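Local coordinates for myosin-I heavy chain (Dictyostelium discoideum, PDB 5EJR), which is an actin-based motor with ATPase activity, a class VII unconventional myosin involved in the early steps of phagocytosis and in adhesion, represented here by a C-terminal MyTH4-FERM tail unit, at residues 135-140 and 176-182; 440-446 and 458-464. One frame throughout, in Å; residues are numbered along the deposited sequence.

Contact 1 of 2, residues 135-140 and 176-182; sequences SITFSP and KLESHPI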
ATOM      1  N   SER A 135       4.514  16.915  -9.993  1.00 27.62           N
ATOM      2  CA  SER A 135       5.900  16.658 -10.417  1.00 28.06           C
ATOM      3  C   SER A 135       6.472  15.315  -9.918  1.00 34.07           C
ATOM      4  O   SER A 135       7.360  14.774 -10.565  1.00 35.19           O
ATOM      5  CB  SER A 135       6.819  17.815 -10.035  1.00 32.32           C
ATOM      6  OG  SER A 135       7.036  17.851  -8.634  1.00 43.51           O
ATOM      7  N   ILE A 136       5.965  14.784  -8.791  1.00 29.74           N
ATOM      8  CA  ILE A 136       6.424  13.478  -8.304  1.00 30.19           C
ATOM      9  C   ILE A 136       5.766  12.323  -9.098  1.00 36.02           C
ATOM     10  O   ILE A 136       6.352  11.242  -9.185  1.00 34.21           O
ATOM     11  CB  ILE A 136       6.309  13.289  -6.762  1.00 32.99           C
ATOM     12  CG1 ILE A 136       4.896  13.562  -6.242  1.00 33.26           C
ATOM     13  CG2 ILE A 136       7.366  14.126  -6.020  1.00 33.79           C
ATOM     14  CD1 ILE A 136       4.587  13.014  -4.842  1.00 43.79           C
ATOM     15  N   THR A 137       4.587  12.583  -9.728  1.00 33.88           N
ATOM     16  CA  THR A 137       3.804  11.586 -10.474  1.00 33.62           C
ATOM     17  C   THR A 137       4.130  11.511 -11.980  1.00 39.49           C
ATOM     18  O   THR A 137       4.567  10.469 -12.465  1.00 39.81           O
ATOM     19  CB  THR A 137       2.312  11.817 -10.227  1.00 33.56           C
ATOM     20  OG1 THR A 137       2.151  12.207  -8.868  1.00 26.72           O
ATOM     21  CG2 THR A 137       1.475  10.556 -10.485  1.00 31.31           C
ATOM     22  N   PHE A 138       3.869  12.586 -12.721  1.00 35.94           N
ATOM     23  CA  PHE A 138       4.071  12.604 -14.169  1.00 35.26           C
ATOM     24  C   PHE A 138       4.722  13.898 -14.614  1.00 40.85           C
ATOM     25  O   PHE A 138       4.614  14.929 -13.956  1.00 38.89           O
ATOM     26  CB  PHE A 138       2.738  12.347 -14.931  1.00 35.99           C
ATOM     27  CG  PHE A 138       1.564  13.150 -14.430  1.00 36.08           C
ATOM     28  CD1 PHE A 138       1.409  14.487 -14.788  1.00 38.82           C
ATOM     29  CD2 PHE A 138       0.653  12.596 -13.546  1.00 36.58           C
ATOM     30  CE1 PHE A 138       0.355  15.247 -14.280  1.00 39.58           C
ATOM     31  CE2 PHE A 138      -0.405  13.356 -13.041  1.00 39.77           C
ATOM     32  CZ  PHE A 138      -0.543  14.679 -13.408  1.00 38.22           C
ATOM     33  N   SER A 139       5.416  13.816 -15.725  1.00 38.85           N
ATOM     34  CA  SER A 139       6.116  14.928 -16.314  1.00 39.29           C
ATOM     35  C   SER A 139       5.150  15.772 -17.156  1.00 44.21           C
ATOM     36  O   SER A 139       4.236  15.207 -17.768  1.00 43.40           O
ATOM     37  CB  SER A 139       7.212  14.376 -17.221  1.00 43.37           C
ATOM     38  OG  SER A 139       7.883  15.372 -17.976  1.00 58.58           O
ATOM     39  N   PRO A 140       5.360  17.111 -17.287  1.00 41.39           N
ATOM     40  CA  PRO A 140       4.590  17.844 -18.306  1.00 41.71           C
ATOM     41  C   PRO A 140       5.207  17.431 -19.665  1.00 45.64           C
ATOM     42  O   PRO A 140       6.254  16.761 -19.670  1.00 43.43           O
ATOM     43  CB  PRO A 140       4.875  19.314 -17.984  1.00 43.94           C
ATOM     44  CG  PRO A 140       6.182  19.319 -17.289  1.00 47.88           C
ATOM     45  CD  PRO A 140       6.413  17.960 -16.678  1.00 42.11           C
ATOM     46  N   LYS A 176      12.159  18.079  -8.521  1.00 40.60           N
ATOM     47  CA  LYS A 176      11.308  16.976  -8.961  1.00 38.59           C
ATOM     48  C   LYS A 176      11.038  16.972 -10.470  1.00 40.46           C
ATOM     49  O   LYS A 176      10.800  15.899 -11.014  1.00 40.24           O
ATOM     50  CB  LYS A 176      10.000  16.911  -8.156  1.00 39.65           C
ATOM     51  CG  LYS A 176      10.159  16.612  -6.662  1.00 45.30           C
ATOM     52  CD  LYS A 176      10.952  15.322  -6.387  1.00 51.53           C
ATOM     53  CE  LYS A 176      11.232  15.110  -4.923  1.00 52.39           C
ATOM     54  NZ  LYS A 176      12.578  14.518  -4.712  1.00 58.60           N
ATOM     55  N   LEU A 177      11.072  18.136 -11.150  1.00 36.97           N
ATOM     56  CA  LEU A 177      10.866  18.193 -12.604  1.00 36.87           C
ATOM     57  C   LEU A 177      12.183  17.879 -13.298  1.00 45.01           C
ATOM     58  O   LEU A 177      12.189  17.317 -14.390  1.00 44.22           O
ATOM     59  CB  LEU A 177      10.318  19.559 -13.060  1.00 37.37           C
ATOM     60  CG  LEU A 177       8.901  19.921 -12.588  1.00 41.18           C
ATOM     61  CD1 LEU A 177       8.679  21.407 -12.662  1.00 40.73           C
ATOM     62  CD2 LEU A 177       7.821  19.193 -13.404  1.00 42.17           C
ATOM     63  N   GLU A 178      13.310  18.228 -12.646  1.00 45.56           N
ATOM     64  CA  GLU A 178      14.658  17.926 -13.131  1.00 47.42           C
ATOM     65  C   GLU A 178      14.916  16.402 -13.071  1.00 53.34           C
ATOM     66  O   GLU A 178      15.688  15.876 -13.872  1.00 54.31           O
ATOM     67  CB  GLU A 178      15.700  18.661 -12.274  1.00 49.53           C
ATOM     68  CG  GLU A 178      15.988  20.077 -12.746  1.00 60.64           C
ATOM     69  CD  GLU A 178      16.796  20.967 -11.816  1.00 76.08           C
ATOM     70  OE1 GLU A 178      17.138  20.530 -10.692  1.00 66.96           O
ATOM     71  OE2 GLU A 178      17.067  22.124 -12.213  1.00 68.74           O
ATOM     72  N   SER A 179      14.250  15.705 -12.128  1.00 49.97           N
ATOM     73  CA  SER A 179      14.375  14.261 -11.901  1.00 49.89           C
ATOM     74  C   SER A 179      13.854  13.389 -13.069  1.00 56.87           C
ATOM     75  O   SER A 179      14.311  12.254 -13.228  1.00 55.67           O
ATOM     76  CB  SER A 179      13.682  13.874 -10.602  1.00 52.11           C
ATOM     77  OG  SER A 179      12.293  13.656 -10.791  1.00 60.10           O
ATOM     78  N   HIS A 180      12.893  13.915 -13.862  1.00 55.93           N
ATOM     79  CA  HIS A 180      12.301  13.217 -15.006  1.00 56.28           C
ATOM     80  C   HIS A 180      13.312  12.938 -16.136  1.00 60.95           C
ATOM     81  O   HIS A 180      14.207  13.758 -16.357  1.00 60.40           O
ATOM     82  CB  HIS A 180      11.065  13.956 -15.526  1.00 57.14           C
ATOM     83  CG  HIS A 180       9.902  13.875 -14.595  1.00 59.77           C
ATOM     84  ND1 HIS A 180       9.065  12.783 -14.591  1.00 61.06           N
ATOM     85  CD2 HIS A 180       9.465  14.764 -13.674  1.00 60.94           C
ATOM     86  CE1 HIS A 180       8.161  13.027 -13.659  1.00 59.73           C
ATOM     87  NE2 HIS A 180       8.358  14.208 -13.082  1.00 60.17           N
ATOM     88  N   PRO A 181      13.249  11.767 -16.819  1.00 58.17           N
ATOM     89  CA  PRO A 181      12.256  10.680 -16.688  1.00 57.48           C
ATOM     90  C   PRO A 181      12.448   9.755 -15.482  1.00 61.28           C
ATOM     91  O   PRO A 181      13.556   9.272 -15.230  1.00 60.74           O
ATOM     92  CB  PRO A 181      12.381   9.938 -18.027  1.00 59.42           C
ATOM     93  CG  PRO A 181      13.823  10.119 -18.418  1.00 64.43           C
ATOM     94  CD  PRO A 181      14.227  11.482 -17.892  1.00 60.35           C
ATOM     95  N   ILE A 182      11.347   9.516 -14.735  1.00 58.00           N
ATOM     96  CA  ILE A 182      11.311   8.631 -13.568  1.00 57.66           C
ATOM     97  C   ILE A 182      11.257   7.170 -14.078  1.00 63.52           C
ATOM     98  O   ILE A 182      10.431   6.883 -14.954  1.00 63.54           O
ATOM     99  CB  ILE A 182      10.095   8.975 -12.643  1.00 60.52           C
ATOM    100  CG1 ILE A 182      10.213  10.406 -12.051  1.00 61.69           C
ATOM    101  CG2 ILE A 182       9.907   7.930 -11.521  1.00 60.15           C
ATOM    102  CD1 ILE A 182       8.936  10.932 -11.342  1.00 67.60           C
TER
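His-180 reaches across to the end of helix 121-137 and donates from NE2 to the carbonyl O of Ser-135, 2.8 Å away, with an N-H...O angle of 150°. The carbonyl O sits at the ring's edge, tilted from its plane, and the bond is somewhat bent. Followed outward from CB, the side chain shows how one imidazole can serve two kinds of contact. CG stands anti to the carbonyl carbon (chi1 -70°), which turns the ring toward residues 135-139. CG and ND1 then lie beneath CB of Ser-139, a CH-pi contact 3.8 Å from that CB to the ring centroid, displaced toward the rim. CE1 comes 3.5 Å from the backbone N of Ser-139; CD2, on the other side of NE2, lies 3.8 Å from Ser-135 O, so the carbonyl faces the NE2 corner. With an alanine here the imidazole is gone, and the Ser-135 carbonyl would probably lose its cross-segment donor while a gap opened against CB of Ser-139.

On one side of this bond, Ile-182 sets its CD1 3.4 Å from the carbonyl O of Ile-136, an oxygen hydrogen-bonded to the Tyr-229 hydroxyl; CD1 only packs against it. Back in helix 164-178, CB of Lys-176 meets OG of Ser-135 at 3.1 Å; that hydroxyl bonds back to the carbonyl of Tyr-132 in its own helix. CG2 of Ile-136 rests against CG and CD of the same lysine. Leu-177 CD2 touches both Ser-135 CB and Pro-140 CD, and helix 142-159 packs against the leucine as well. Within the MyTH4 helical domain, the helix ends thus meet through carbon contacts, while the loop after helix 164-178 gives a donor to a carbonyl that Ser-139 N, over 5 Å from Ser-135 O, no longer serves.

Contact 2 of 2, residues 440-446 and 458-464; sequences INKKGVS and FWTFQSI. With EDO (1,2-ethanediol), chain F; EDO (1,2-ethanediol), chain B.
Phe-461 lays one ring face on Gly-444, whose CA stands over the ring centre, 3.5 Å from the centroid, in a CH-pi contact. A CB on this glycine would collide with Trp-459 O and Thr-460 CA and jam against the preceding carbonyl, so strand pairing and local backbone both need the missing side chain. CG of Phe-461, anti to the carbonyl carbon (chi1 -71°), points the ring edge at residues 440-442: Ile-440 CG2 meets CZ, and the carbonyl O atoms of Asn-441 (3.0 Å from CE2) and Lys-442 line the same rim. Val-445 extends the apolar patch: CG1 touches Trp-459 CE3 at 4.1 Å, and CG2 meets Ile-464 CD1.

Alongside this centre the two strands pair antiparallel. Val-445 and Trp-459 exchange N-H...O bonds, and Phe-461 N adds a longer one to Lys-443 O. Farther out, Phe-458, its CG anti to the backbone N (chi1 177°), brings its ring edge to Lys-443 CB and, in a contact of 3.2 Å from CD1, to Ser-446 OG. Asn-441 OD1 accepts from Gly-444 N at 3.1 Å, an Asx motif, while its ND2 donates to a 1,2-ethanediol probably acquired during crystallisation. Outermost, a water donates to both Lys-443 O and Gln-462 OE1.

The hairpin of strands 444-448 and 455-460 belongs to the PTB-like part of the FERM region. Strand 435-440 flanks strand 444-448, and helix 494-505 packs on the apolar side, where Tyr-501 meets Phe-461 edge-to-face.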
ATOM      1  N   ILE A 440      -0.599 -20.967  -1.748  1.00 16.86           N
ATOM      2  CA  ILE A 440       0.736 -21.132  -2.350  1.00 16.12           C
ATOM      3  C   ILE A 440       1.692 -21.397  -1.226  1.00 19.90           C
ATOM      4  O   ILE A 440       1.706 -20.644  -0.248  1.00 17.67           O
ATOM      5  CB  ILE A 440       1.168 -19.922  -3.231  1.00 19.00           C
ATOM      6  CG1 ILE A 440       0.083 -19.630  -4.331  1.00 20.43           C
ATOM      7  CG2 ILE A 440       2.552 -20.166  -3.872  1.00 20.02           C
ATOM      8  CD1 ILE A 440       0.267 -18.277  -5.112  1.00 23.36           C
ATOM      9  N   ASN A 441       2.484 -22.484  -1.348  1.00 17.26           N
ATOM     10  CA  ASN A 441       3.461 -22.847  -0.335  1.00 16.29           C
ATOM     11  C   ASN A 441       4.726 -23.360  -0.994  1.00 20.47           C
ATOM     12  O   ASN A 441       4.888 -23.160  -2.206  1.00 19.89           O
ATOM     13  CB  ASN A 441       2.873 -23.831   0.685  1.00 16.83           C
ATOM     14  CG  ASN A 441       2.611 -25.210   0.121  1.00 29.75           C
ATOM     15  OD1 ASN A 441       2.594 -25.435  -1.087  1.00 23.76           O
ATOM     16  ND2 ASN A 441       2.522 -26.181   0.992  1.00 20.30           N
ATOM     17  N   LYS A 442       5.628 -24.003  -0.218  1.00 15.75           N
ATOM     18  CA  LYS A 442       6.907 -24.493  -0.745  1.00 17.03           C
ATOM     19  C   LYS A 442       6.748 -25.631  -1.798  1.00 22.19           C
ATOM     20  O   LYS A 442       7.640 -25.833  -2.619  1.00 22.75           O
ATOM     21  CB  LYS A 442       7.845 -24.926   0.420  1.00 18.25           C
ATOM     22  CG  LYS A 442       7.355 -26.170   1.185  1.00 19.88           C
ATOM     23  CD  LYS A 442       8.423 -26.641   2.222  1.00 24.41           C
ATOM     24  CE  LYS A 442       8.454 -28.138   2.413  1.00 44.20           C
ATOM     25  NZ  LYS A 442       7.392 -28.598   3.346  1.00 62.29           N
ATOM     26  N   LYS A 443       5.623 -26.350  -1.758  1.00 19.42           N
ATOM     27  CA  LYS A 443       5.318 -27.494  -2.644  1.00 19.92           C
ATOM     28  C   LYS A 443       4.623 -27.097  -3.961  1.00 25.18           C
ATOM     29  O   LYS A 443       4.842 -27.730  -4.997  1.00 26.85           O
ATOM     30  CB  LYS A 443       4.440 -28.501  -1.910  1.00 21.21           C
ATOM     31  CG  LYS A 443       5.111 -29.116  -0.693  1.00 24.26           C
ATOM     32  CD  LYS A 443       4.251 -30.236  -0.109  1.00 26.44           C
ATOM     33  CE  LYS A 443       4.888 -30.925   1.078  1.00 44.80           C
ATOM     34  NZ  LYS A 443       6.081 -31.716   0.682  1.00 64.33           N
ATOM     35  N   GLY A 444       3.762 -26.096  -3.907  1.00 19.31           N
ATOM     36  CA  GLY A 444       3.074 -25.652  -5.111  1.00 19.74           C
ATOM     37  C   GLY A 444       1.853 -24.821  -4.843  1.00 22.46           C
ATOM     38  O   GLY A 444       1.803 -24.079  -3.855  1.00 20.84           O
ATOM     39  N   VAL A 445       0.864 -24.966  -5.732  1.00 19.66           N
ATOM     40  CA  VAL A 445      -0.390 -24.224  -5.742  1.00 20.32           C
ATOM     41  C   VAL A 445      -1.537 -25.167  -5.429  1.00 25.98           C
ATOM     42  O   VAL A 445      -1.635 -26.240  -6.032  1.00 25.49           O
ATOM     43  CB  VAL A 445      -0.592 -23.539  -7.127  1.00 24.23           C
ATOM     44  CG1 VAL A 445      -1.922 -22.811  -7.194  1.00 24.93           C
ATOM     45  CG2 VAL A 445       0.561 -22.592  -7.459  1.00 23.86           C
ATOM     46  N   SER A 446      -2.414 -24.755  -4.516  1.00 22.71           N
ATOM     47  CA  SER A 446      -3.603 -25.529  -4.162  1.00 22.89           C
ATOM     48  C   SER A 446      -4.835 -24.638  -4.171  1.00 27.81           C
ATOM     49  O   SER A 446      -4.740 -23.414  -4.060  1.00 24.85           O
ATOM     50  CB  SER A 446      -3.482 -26.103  -2.747  1.00 23.69           C
ATOM     51  OG  SER A 446      -2.257 -26.768  -2.489  1.00 30.78           O
ATOM     52  N   PHE A 458      -4.420 -29.582  -6.446  1.00 27.44           N
ATOM     53  CA  PHE A 458      -3.013 -29.407  -6.119  1.00 27.48           C
ATOM     54  C   PHE A 458      -2.134 -29.588  -7.328  1.00 31.65           C
ATOM     55  O   PHE A 458      -2.229 -30.600  -8.031  1.00 31.19           O
ATOM     56  CB  PHE A 458      -2.555 -30.326  -4.961  1.00 29.42           C
ATOM     57  CG  PHE A 458      -1.076 -30.196  -4.665  1.00 30.35           C
ATOM     58  CD1 PHE A 458      -0.567 -29.047  -4.074  1.00 30.57           C
ATOM     59  CD2 PHE A 458      -0.184 -31.187  -5.058  1.00 33.48           C
ATOM     60  CE1 PHE A 458       0.804 -28.907  -3.846  1.00 30.90           C
ATOM     61  CE2 PHE A 458       1.179 -31.064  -4.797  1.00 35.59           C
ATOM     62  CZ  PHE A 458       1.665 -29.922  -4.196  1.00 32.28           C
ATOM     63  N   TRP A 459      -1.233 -28.633  -7.534  1.00 27.34           N
ATOM     64  CA  TRP A 459      -0.294 -28.643  -8.634  1.00 29.08           C
ATOM     65  C   TRP A 459       1.087 -28.313  -8.076  1.00 32.87           C
ATOM     66  O   TRP A 459       1.282 -27.236  -7.503  1.00 30.76           O
ATOM     67  CB  TRP A 459      -0.695 -27.576  -9.680  1.00 29.46           C
ATOM     68  CG  TRP A 459      -2.072 -27.729 -10.270  1.00 31.88           C
ATOM     69  CD1 TRP A 459      -2.414 -28.487 -11.350  1.00 35.97           C
ATOM     70  CD2 TRP A 459      -3.276 -27.069  -9.843  1.00 31.79           C
ATOM     71  NE1 TRP A 459      -3.757 -28.333 -11.632  1.00 36.42           N
ATOM     72  CE2 TRP A 459      -4.313 -27.482 -10.712  1.00 36.96           C
ATOM     73  CE3 TRP A 459      -3.574 -26.141  -8.834  1.00 32.66           C
ATOM     74  CZ2 TRP A 459      -5.625 -27.010 -10.592  1.00 35.67           C
ATOM     75  CZ3 TRP A 459      -4.879 -25.675  -8.712  1.00 34.28           C
ATOM     76  CH2 TRP A 459      -5.882 -26.091  -9.600  1.00 35.52           C
ATOM     77  N   THR A 460       2.050 -29.228  -8.247  1.00 29.19           N
ATOM     78  CA  THR A 460       3.424 -28.994  -7.803  1.00 28.19           C
ATOM     79  C   THR A 460       4.043 -27.922  -8.683  1.00 30.05           C
ATOM     80  O   THR A 460       3.588 -27.728  -9.814  1.00 32.13           O
ATOM     81  CB  THR A 460       4.264 -30.282  -7.895  1.00 34.31           C
ATOM     82  OG1 THR A 460       4.355 -30.674  -9.258  1.00 33.84           O
ATOM     83  CG2 THR A 460       3.719 -31.411  -7.057  1.00 30.76           C
ATOM     84  N   PHE A 461       5.103 -27.267  -8.211  1.00 23.20           N
ATOM     85  CA  PHE A 461       5.801 -26.289  -9.027  1.00 23.95           C
ATOM     86  C   PHE A 461       6.432 -26.918 -10.274  1.00 34.39           C
ATOM     87  O   PHE A 461       6.465 -26.275 -11.331  1.00 33.31           O
ATOM     88  CB  PHE A 461       6.844 -25.533  -8.205  1.00 24.87           C
ATOM     89  CG  PHE A 461       6.239 -24.576  -7.203  1.00 24.82           C
ATOM     90  CD1 PHE A 461       5.345 -23.586  -7.610  1.00 27.20           C
ATOM     91  CD2 PHE A 461       6.592 -24.638  -5.861  1.00 24.35           C
ATOM     92  CE1 PHE A 461       4.803 -22.681  -6.683  1.00 26.85           C
ATOM     93  CE2 PHE A 461       6.064 -23.728  -4.944  1.00 26.59           C
ATOM     94  CZ  PHE A 461       5.176 -22.756  -5.358  1.00 24.43           C
ATOM     95  N   GLN A 462       6.891 -28.192 -10.156  1.00 34.28           N
ATOM     96  CA  GLN A 462       7.521 -28.973 -11.241  1.00 35.42           C
ATOM     97  C   GLN A 462       6.558 -29.117 -12.416  1.00 37.65           C
ATOM     98  O   GLN A 462       6.971 -29.028 -13.566  1.00 38.59           O
ATOM     99  CB  GLN A 462       7.932 -30.384 -10.740  1.00 37.28           C
ATOM    100  CG  GLN A 462       9.025 -30.406  -9.651  1.00 54.68           C
ATOM    101  CD  GLN A 462       8.627 -29.701  -8.361  1.00 67.41           C
ATOM    102  OE1 GLN A 462       7.586 -29.988  -7.752  1.00 48.96           O
ATOM    103  NE2 GLN A 462       9.411 -28.701  -7.964  1.00 68.83           N
ATOM    104  N   SER A 463       5.270 -29.323 -12.102  1.00 31.93           N
ATOM    105  CA  SER A 463       4.184 -29.516 -13.046  1.00 31.31           C
ATOM    106  C   SER A 463       3.633 -28.218 -13.682  1.00 36.61           C
ATOM    107  O   SER A 463       2.710 -28.298 -14.496  1.00 38.43           O
ATOM    108  CB  SER A 463       3.061 -30.296 -12.381  1.00 33.67           C
ATOM    109  OG  SER A 463       2.242 -29.442 -11.604  1.00 40.59           O
ATOM    110  N   ILE A 464       4.183 -27.041 -13.319  1.00 30.79           N
ATOM    111  CA  ILE A 464       3.746 -25.748 -13.857  1.00 29.60           C
ATOM    112  C   ILE A 464       4.905 -25.169 -14.643  1.00 35.34           C
ATOM    113  O   ILE A 464       5.948 -24.865 -14.058  1.00 35.35           O
ATOM    114  CB  ILE A 464       3.218 -24.764 -12.761  1.00 31.66           C
ATOM    115  CG1 ILE A 464       2.015 -25.342 -12.003  1.00 30.81           C
ATOM    116  CG2 ILE A 464       2.885 -23.398 -13.382  1.00 32.80           C
ATOM    117  CD1 ILE A 464       1.846 -24.835 -10.508  1.00 34.24           C
TER
HETATM  118  C1  EDO F2405      -0.759 -27.933   0.877  1.00 44.87           C
HETATM  119  O1  EDO F2405      -1.553 -28.423   1.948  1.00 46.47           O
HETATM  120  C2  EDO F2405       0.489 -28.825   0.848  1.00 46.74           C
HETATM  121  O2  EDO F2405       1.353 -28.417  -0.172  1.00 47.14           O
HETATM  122  C1  EDO B2401       5.711 -26.650   6.011  1.00 22.95           C
HETATM  123  O1  EDO B2401       6.632 -27.712   6.157  1.00 21.53           O
HETATM  124  C2  EDO B2401       6.509 -25.343   5.989  1.00 23.89           C
HETATM  125  O2  EDO B2401       7.374 -25.325   7.139  1.00 22.57           O
HETATM  126  O   HOH W   1       9.509 -27.254  -5.107  1.00 43.14           O
HETATM  127  O   HOH W   2       6.685 -29.590  -5.173  1.00 36.26           O

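How the contacts relate
The two contacts illustrate how local chemistry follows secondary structure. Contact 1 joins helix ends in the MyTH4 domain, whereas contact 2 pairs neighbouring strands in the PTB-like part of the FERM region; they share no element, and their centres lie about 42 Å apart. Both are partly buried, but contact 1 has no fully exposed residue among those touching, while contact 2 runs from a buried aromatic centre to an exposed rim with water and ethanediol. A side-chain donor supplies the cross-segment bond between the helix ends. Between the strands, backbone groups bond to one another, while side chains pack on the sheet faces and, from the turn beyond the strand, against the bare backbone.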